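Local structure of ofchtiv-allosamidin (Ostrinia furnacalis, 6JMB) at residues Y283-Q295 / T349-L363. The protein probably hydrolyses chitin as a family 18 glycoside hydrolase, a group IV insect chitinase held here in complex with the inhibitor allosamidin. Sequence-based numbering, arbitrary orientation.
With NAA (2-acetamido-2-deoxy-beta-D-allopyranose), chain B.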
loop_
_atom_site.group_PDB
_atom_site.type_symbol
_atom_site.label_atom_id
_atom_site.label_comp_id
_atom_site.label_asym_id
_atom_site.label_seq_id
_atom_site.Cartn_x
_atom_site.Cartn_y
_atom_site.Cartn_z
ATOM N N TYR A 283 -3.842 -13.756 -4.597
ATOM C CA TYR A 283 -3.843 -12.384 -5.084
ATOM C C TYR A 283 -3.451 -12.373 -6.552
ATOM O O TYR A 283 -2.908 -13.348 -7.081
ATOM C CB TYR A 283 -3.013 -11.422 -4.206
ATOM C CG TYR A 283 -1.559 -11.253 -4.597
ATOM C CD1 TYR A 283 -0.584 -12.108 -4.100
ATOM C CD2 TYR A 283 -1.155 -10.211 -5.425
ATOM C CE1 TYR A 283 0.750 -11.945 -4.437
ATOM C CE2 TYR A 283 0.182 -10.047 -5.771
ATOM C CZ TYR A 283 1.123 -10.917 -5.274
ATOM O OH TYR A 283 2.450 -10.758 -5.609
ATOM N N VAL A 284 -3.781 -11.269 -7.216
ATOM C CA VAL A 284 -3.523 -11.123 -8.644
ATOM C C VAL A 284 -3.349 -9.641 -8.939
ATOM O O VAL A 284 -4.066 -8.802 -8.389
ATOM C CB VAL A 284 -4.656 -11.775 -9.470
ATOM C CG1 VAL A 284 -5.992 -11.085 -9.225
ATOM C CG2 VAL A 284 -4.303 -11.799 -10.944
ATOM N N GLY A 285 -2.367 -9.307 -9.771
ATOM C CA GLY A 285 -2.199 -7.920 -10.160
ATOM C C GLY A 285 -3.305 -7.475 -11.099
ATOM O O GLY A 285 -3.901 -8.278 -11.816
ATOM N N TYR A 286 -3.605 -6.171 -11.083
ATOM C CA TYR A 286 -4.581 -5.658 -12.042
ATOM C C TYR A 286 -4.159 -5.967 -13.475
ATOM O O TYR A 286 -4.998 -6.343 -14.303
ATOM C CB TYR A 286 -4.826 -4.154 -11.861
ATOM C CG TYR A 286 -5.766 -3.620 -12.916
ATOM C CD1 TYR A 286 -7.134 -3.844 -12.826
ATOM C CD2 TYR A 286 -5.282 -2.947 -14.036
ATOM C CE1 TYR A 286 -8.002 -3.381 -13.807
ATOM C CE2 TYR A 286 -6.139 -2.489 -15.025
ATOM C CZ TYR A 286 -7.494 -2.706 -14.899
ATOM O OH TYR A 286 -8.362 -2.255 -15.877
ATOM N N ASN A 287 -2.867 -5.803 -13.790
ATOM C CA ASN A 287 -2.381 -6.127 -15.130
ATOM C C ASN A 287 -2.730 -7.560 -15.500
ATOM O O ASN A 287 -3.191 -7.831 -16.617
ATOM C CB ASN A 287 -0.869 -5.883 -15.242
ATOM C CG ASN A 287 -0.040 -6.764 -14.310
ATOM O OD1 ASN A 287 -0.389 -6.980 -13.146
ATOM N ND2 ASN A 287 1.088 -7.258 -14.823
ATOM N N GLU A 288 -2.559 -8.482 -14.557
ATOM C CA GLU A 288 -2.838 -9.885 -14.826
ATOM C C GLU A 288 -4.329 -10.133 -14.944
ATOM O O GLU A 288 -4.773 -10.864 -15.835
ATOM C CB GLU A 288 -2.246 -10.740 -13.709
ATOM C CG GLU A 288 -0.735 -10.665 -13.624
ATOM C CD GLU A 288 -0.186 -11.352 -12.400
ATOM O OE1 GLU A 288 -0.662 -11.066 -11.278
ATOM O OE2 GLU A 288 0.731 -12.187 -12.557
ATOM N N PHE A 289 -5.127 -9.528 -14.066
ATOM C CA PHE A 289 -6.540 -9.880 -14.048
ATOM C C PHE A 289 -7.328 -9.191 -15.153
ATOM O O PHE A 289 -8.250 -9.792 -15.719
ATOM C CB PHE A 289 -7.181 -9.643 -12.683
ATOM C CG PHE A 289 -8.466 -10.398 -12.518
ATOM C CD1 PHE A 289 -8.467 -11.781 -12.641
ATOM C CD2 PHE A 289 -9.666 -9.741 -12.298
ATOM C CE1 PHE A 289 -9.642 -12.506 -12.529
ATOM C CE2 PHE A 289 -10.857 -10.459 -12.173
ATOM C CZ PHE A 289 -10.838 -11.848 -12.291
ATOM N N CYS A 290 -6.993 -7.941 -15.483
ATOM C CA CYS A 290 -7.667 -7.315 -16.612
ATOM C C CYS A 290 -7.420 -8.102 -17.890
ATOM O O CYS A 290 -8.322 -8.249 -18.724
ATOM C CB CYS A 290 -7.270 -5.839 -16.746
ATOM S SG CYS A 290 -5.621 -5.430 -17.410
ATOM N N TYR A 291 -6.217 -8.652 -18.044
ATOM C CA TYR A 291 -5.928 -9.460 -19.220
ATOM C C TYR A 291 -6.730 -10.754 -19.203
ATOM O O TYR A 291 -7.307 -11.146 -20.226
ATOM C CB TYR A 291 -4.432 -9.746 -19.293
ATOM C CG TYR A 291 -4.030 -10.469 -20.551
ATOM C CD1 TYR A 291 -3.937 -9.796 -21.762
ATOM C CD2 TYR A 291 -3.756 -11.828 -20.528
ATOM C CE1 TYR A 291 -3.572 -10.465 -22.919
ATOM C CE2 TYR A 291 -3.394 -12.503 -21.676
ATOM C CZ TYR A 291 -3.303 -11.818 -22.864
ATOM O OH TYR A 291 -2.940 -12.491 -24.007
ATOM N N ILE A 292 -6.779 -11.424 -18.050
ATOM C CA ILE A 292 -7.581 -12.639 -17.903
ATOM C C ILE A 292 -9.036 -12.378 -18.288
ATOM O O ILE A 292 -9.645 -13.146 -19.048
ATOM C CB ILE A 292 -7.435 -13.194 -16.472
ATOM C CG1 ILE A 292 -6.101 -13.940 -16.339
ATOM C CG2 ILE A 292 -8.609 -14.097 -16.111
ATOM C CD1 ILE A 292 -5.656 -14.187 -14.908
ATOM N N LEU A 293 -9.611 -11.280 -17.793
ATOM C CA LEU A 293 -11.004 -10.965 -18.110
ATOM C C LEU A 293 -11.180 -10.685 -19.597
ATOM O O LEU A 293 -12.178 -11.090 -20.201
ATOM C CB LEU A 293 -11.464 -9.756 -17.297
ATOM C CG LEU A 293 -11.622 -9.971 -15.799
ATOM C CD1 LEU A 293 -12.006 -8.652 -15.150
ATOM C CD2 LEU A 293 -12.664 -11.044 -15.529
ATOM N N GLN A 294 -10.226 -9.977 -20.196
ATOM C CA GLN A 294 -10.298 -9.671 -21.619
ATOM C C GLN A 294 -10.226 -10.934 -22.475
ATOM O O GLN A 294 -10.862 -11.001 -23.533
ATOM C CB GLN A 294 -9.167 -8.712 -21.969
ATOM C CG GLN A 294 -9.064 -8.323 -23.421
ATOM C CD GLN A 294 -7.893 -7.402 -23.656
ATOM O OE1 GLN A 294 -8.039 -6.184 -23.634
ATOM N NE2 GLN A 294 -6.715 -7.978 -23.853
ATOM N N GLN A 295 -9.473 -11.941 -22.042
ATOM C CA GLN A 295 -9.227 -13.124 -22.855
ATOM C C GLN A 295 -10.210 -14.264 -22.622
ATOM O O GLN A 295 -10.292 -15.170 -23.462
ATOM C CB GLN A 295 -7.789 -13.632 -22.677
ATOM C CG GLN A 295 -6.707 -12.624 -23.047
ATOM C CD GLN A 295 -6.817 -12.162 -24.491
ATOM O OE1 GLN A 295 -7.058 -10.984 -24.763
ATOM N NE2 GLN A 295 -6.633 -13.093 -25.424
ATOM N N THR A 349 1.903 -3.408 -10.918
ATOM C CA THR A 349 0.756 -4.195 -11.368
ATOM C C THR A 349 -0.365 -3.347 -11.957
ATOM O O THR A 349 -1.463 -3.870 -12.181
ATOM C CB THR A 349 0.221 -5.143 -10.289
ATOM O OG1 THR A 349 -0.249 -4.384 -9.170
ATOM C CG2 THR A 349 1.303 -6.117 -9.829
ATOM N N ASP A 350 -0.138 -2.059 -12.204
ATOM C CA ASP A 350 -1.002 -1.382 -13.154
ATOM C C ASP A 350 -0.839 -2.079 -14.503
ATOM O O ASP A 350 0.097 -2.856 -14.720
ATOM C CB ASP A 350 -0.611 0.100 -13.260
ATOM C CG ASP A 350 -1.768 1.004 -13.710
ATOM O OD1 ASP A 350 -2.814 0.513 -14.196
ATOM O OD2 ASP A 350 -1.622 2.239 -13.578
ATOM N N ASP A 351 -1.763 -1.805 -15.424
ATOM C CA ASP A 351 -1.607 -2.288 -16.798
ATOM C C ASP A 351 -0.583 -1.388 -17.495
ATOM O O ASP A 351 -0.899 -0.548 -18.341
ATOM C CB ASP A 351 -2.948 -2.334 -17.517
ATOM C CG ASP A 351 -2.849 -2.924 -18.911
ATOM O OD1 ASP A 351 -1.911 -3.701 -19.186
ATOM O OD2 ASP A 351 -3.728 -2.599 -19.738
ATOM N N PHE A 352 0.679 -1.575 -17.098
ATOM C CA PHE A 352 1.732 -0.662 -17.530
ATOM C C PHE A 352 2.027 -0.772 -19.020
ATOM O O PHE A 352 2.464 0.212 -19.630
ATOM C CB PHE A 352 2.989 -0.781 -16.653
ATOM C CG PHE A 352 3.653 -2.138 -16.663
ATOM C CD1 PHE A 352 3.158 -3.179 -15.893
ATOM C CD2 PHE A 352 4.818 -2.347 -17.386
ATOM C CE1 PHE A 352 3.794 -4.424 -15.873
ATOM C CE2 PHE A 352 5.456 -3.584 -17.372
ATOM C CZ PHE A 352 4.942 -4.622 -16.617
ATOM N N HIS A 353 1.756 -1.925 -19.627
ATOM C CA HIS A 353 1.927 -2.107 -21.063
ATOM C C HIS A 353 0.673 -1.759 -21.860
ATOM O O HIS A 353 0.700 -1.837 -23.095
ATOM C CB HIS A 353 2.308 -3.559 -21.380
ATOM C CG HIS A 353 3.680 -3.957 -20.928
ATOM N ND1 HIS A 353 4.791 -3.155 -21.095
ATOM C CD2 HIS A 353 4.124 -5.096 -20.343
ATOM C CE1 HIS A 353 5.857 -3.780 -20.625
ATOM N NE2 HIS A 353 5.479 -4.960 -20.162
ATOM N N GLY A 354 -0.428 -1.408 -21.197
ATOM C CA GLY A 354 -1.646 -1.059 -21.905
ATOM C C GLY A 354 -2.274 -2.200 -22.670
ATOM O O GLY A 354 -2.945 -1.968 -23.682
ATOM N N LEU A 355 -2.094 -3.435 -22.198
ATOM C CA LEU A 355 -2.608 -4.599 -22.909
ATOM C C LEU A 355 -4.120 -4.731 -22.811
ATOM O O LEU A 355 -4.711 -5.488 -23.591
ATOM C CB LEU A 355 -1.949 -5.869 -22.376
ATOM C CG LEU A 355 -0.426 -5.900 -22.441
ATOM C CD1 LEU A 355 0.109 -7.217 -21.897
ATOM C CD2 LEU A 355 0.044 -5.669 -23.873
ATOM N N CYS A 356 -4.758 -4.020 -21.885
ATOM C CA CYS A 356 -6.186 -4.172 -21.642
ATOM C C CYS A 356 -7.040 -3.101 -22.312
ATOM O O CYS A 356 -8.246 -3.032 -22.050
ATOM C CB CYS A 356 -6.463 -4.259 -20.140
ATOM S SG CYS A 356 -5.733 -5.753 -19.423
ATOM N N GLY A 357 -6.448 -2.266 -23.165
ATOM C CA GLY A 357 -7.211 -1.422 -24.062
ATOM C C GLY A 357 -7.593 -0.052 -23.547
ATOM O O GLY A 357 -8.298 0.679 -24.259
ATOM N N GLU A 358 -7.166 0.327 -22.345
ATOM C CA GLU A 358 -7.491 1.631 -21.780
ATOM C C GLU A 358 -6.262 2.526 -21.658
ATOM O O GLU A 358 -6.231 3.436 -20.826
ATOM C CB GLU A 358 -8.204 1.496 -20.434
ATOM C CG GLU A 358 -9.587 0.864 -20.520
ATOM C CD GLU A 358 -10.322 0.897 -19.194
ATOM O OE1 GLU A 358 -11.286 1.681 -19.063
ATOM O OE2 GLU A 358 -9.934 0.142 -18.278
ATOM N N GLY A 359 -5.258 2.291 -22.498
ATOM C CA GLY A 359 -4.012 3.023 -22.436
ATOM C C GLY A 359 -3.061 2.418 -21.419
ATOM O O GLY A 359 -3.424 1.566 -20.606
ATOM N N THR A 360 -1.813 2.866 -21.467
ATOM C CA THR A 360 -0.860 2.423 -20.458
ATOM C C THR A 360 -1.177 3.086 -19.122
ATOM O O THR A 360 -1.698 4.201 -19.063
ATOM C CB THR A 360 0.577 2.749 -20.870
ATOM O OG1 THR A 360 0.730 4.164 -21.025
ATOM C CG2 THR A 360 0.947 2.044 -22.174
ATOM N N PHE A 361 -0.850 2.386 -18.042
ATOM C CA PHE A 361 -1.082 2.872 -16.687
ATOM C C PHE A 361 -2.503 3.414 -16.487
ATOM O O PHE A 361 -2.682 4.551 -16.049
ATOM C CB PHE A 361 -0.060 3.932 -16.297
ATOM C CG PHE A 361 1.337 3.405 -16.083
ATOM C CD1 PHE A 361 1.653 2.681 -14.944
ATOM C CD2 PHE A 361 2.339 3.665 -17.010
ATOM C CE1 PHE A 361 2.938 2.208 -14.739
ATOM C CE2 PHE A 361 3.631 3.194 -16.807
ATOM C CZ PHE A 361 3.931 2.473 -15.675
ATOM N N PRO A 362 -3.536 2.617 -16.788
ATOM C CA PRO A 362 -4.903 3.159 -16.671
ATOM C C PRO A 362 -5.287 3.519 -15.249
ATOM O O PRO A 362 -5.953 4.539 -15.033
ATOM C CB PRO A 362 -5.778 2.030 -17.231
ATOM C CG PRO A 362 -4.955 0.785 -17.025
ATOM C CD PRO A 362 -3.538 1.223 -17.262
ATOM N N LEU A 363 -4.895 2.710 -14.265
ATOM C CA LEU A 363 -5.251 3.039 -12.890
ATOM C C LEU A 363 -4.532 4.295 -12.427
ATOM O O LEU A 363 -5.142 5.171 -11.800
ATOM C CB LEU A 363 -4.925 1.868 -11.969
ATOM C CG LEU A 363 -5.683 0.570 -12.267
ATOM C CD1 LEU A 363 -5.363 -0.465 -11.197
ATOM C CD2 LEU A 363 -7.187 0.833 -12.362
HETATM C C1 NAA B . 3.336 -7.381 0.110
HETATM C C2 NAA B . 3.299 -8.199 -1.171
HETATM C C3 NAA B . 4.080 -9.454 -1.066
HETATM C C4 NAA B . 5.512 -9.165 -0.655
HETATM C C5 NAA B . 5.511 -8.371 0.644
HETATM C C6 NAA B . 6.886 -7.985 1.098
HETATM C C7 NAA B . 1.182 -7.843 -2.567
HETATM C C8 NAA B . -0.319 -8.093 -2.751
HETATM N N2 NAA B . 1.836 -8.464 -1.389
HETATM O O3 NAA B . 3.421 -10.306 -0.079
HETATM O O4 NAA B . 6.274 -10.368 -0.428
HETATM O O5 NAA B . 4.765 -7.131 0.436
HETATM O O6 NAA B . 6.753 -7.333 2.342
HETATM O O7 NAA B . 1.803 -7.202 -3.326
HETATM O O HOH W 1 -10.699 -0.639 -15.818
HETATM O O HOH W 2 -7.630 -1.177 -18.247
HETATM O O HOH W 3 -2.145 -6.556 -18.844
#
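Cys290 and Cys356 join helix 286-295 covalently to the loop before helix 362-373: their SG atoms are 2.0 Å apart, with the disulfide torsion at 83°. Asp351 shapes the loop beside this bridge, its OD1 accepting from Leu355 N and its OD2 from Cys356 N at 2.8 Å. With alanine in place of Asp351, both amides would probably lose their acceptor, leaving the turn that carries Cys356 less firmly set.

Among the direct hydrogen bonds, Asn287 N gives to Thr349 O at 2.9 Å. Farther along the helix, Gln294, extended beyond CG, donates from NE2 to Leu355 O (3.2 Å), which lies in its amide plane. Water 3 links Asp351 OD1 to Asn287 O; waters 1 and 2 bridge Tyr286 OH to Glu358 OE2.

Apolar contact centres on Tyr286, whose CG stands anti to the backbone N (chi1 176°), directing the ring into the loop. Leu363 CD1 makes a CH-pi contact 4.0 Å from the ring centroid, and Cys290 CB lies over the opposite face.

Strand 283-285, antiparallel to strand 243-256, places one Tyr283 face over NAA's acetamido methyl C8. The disulfide thus ties a probable insertion of the TIM barrel to the loop after barrel strand 341-345; Pro362 packs on Val324 of helix 324-336.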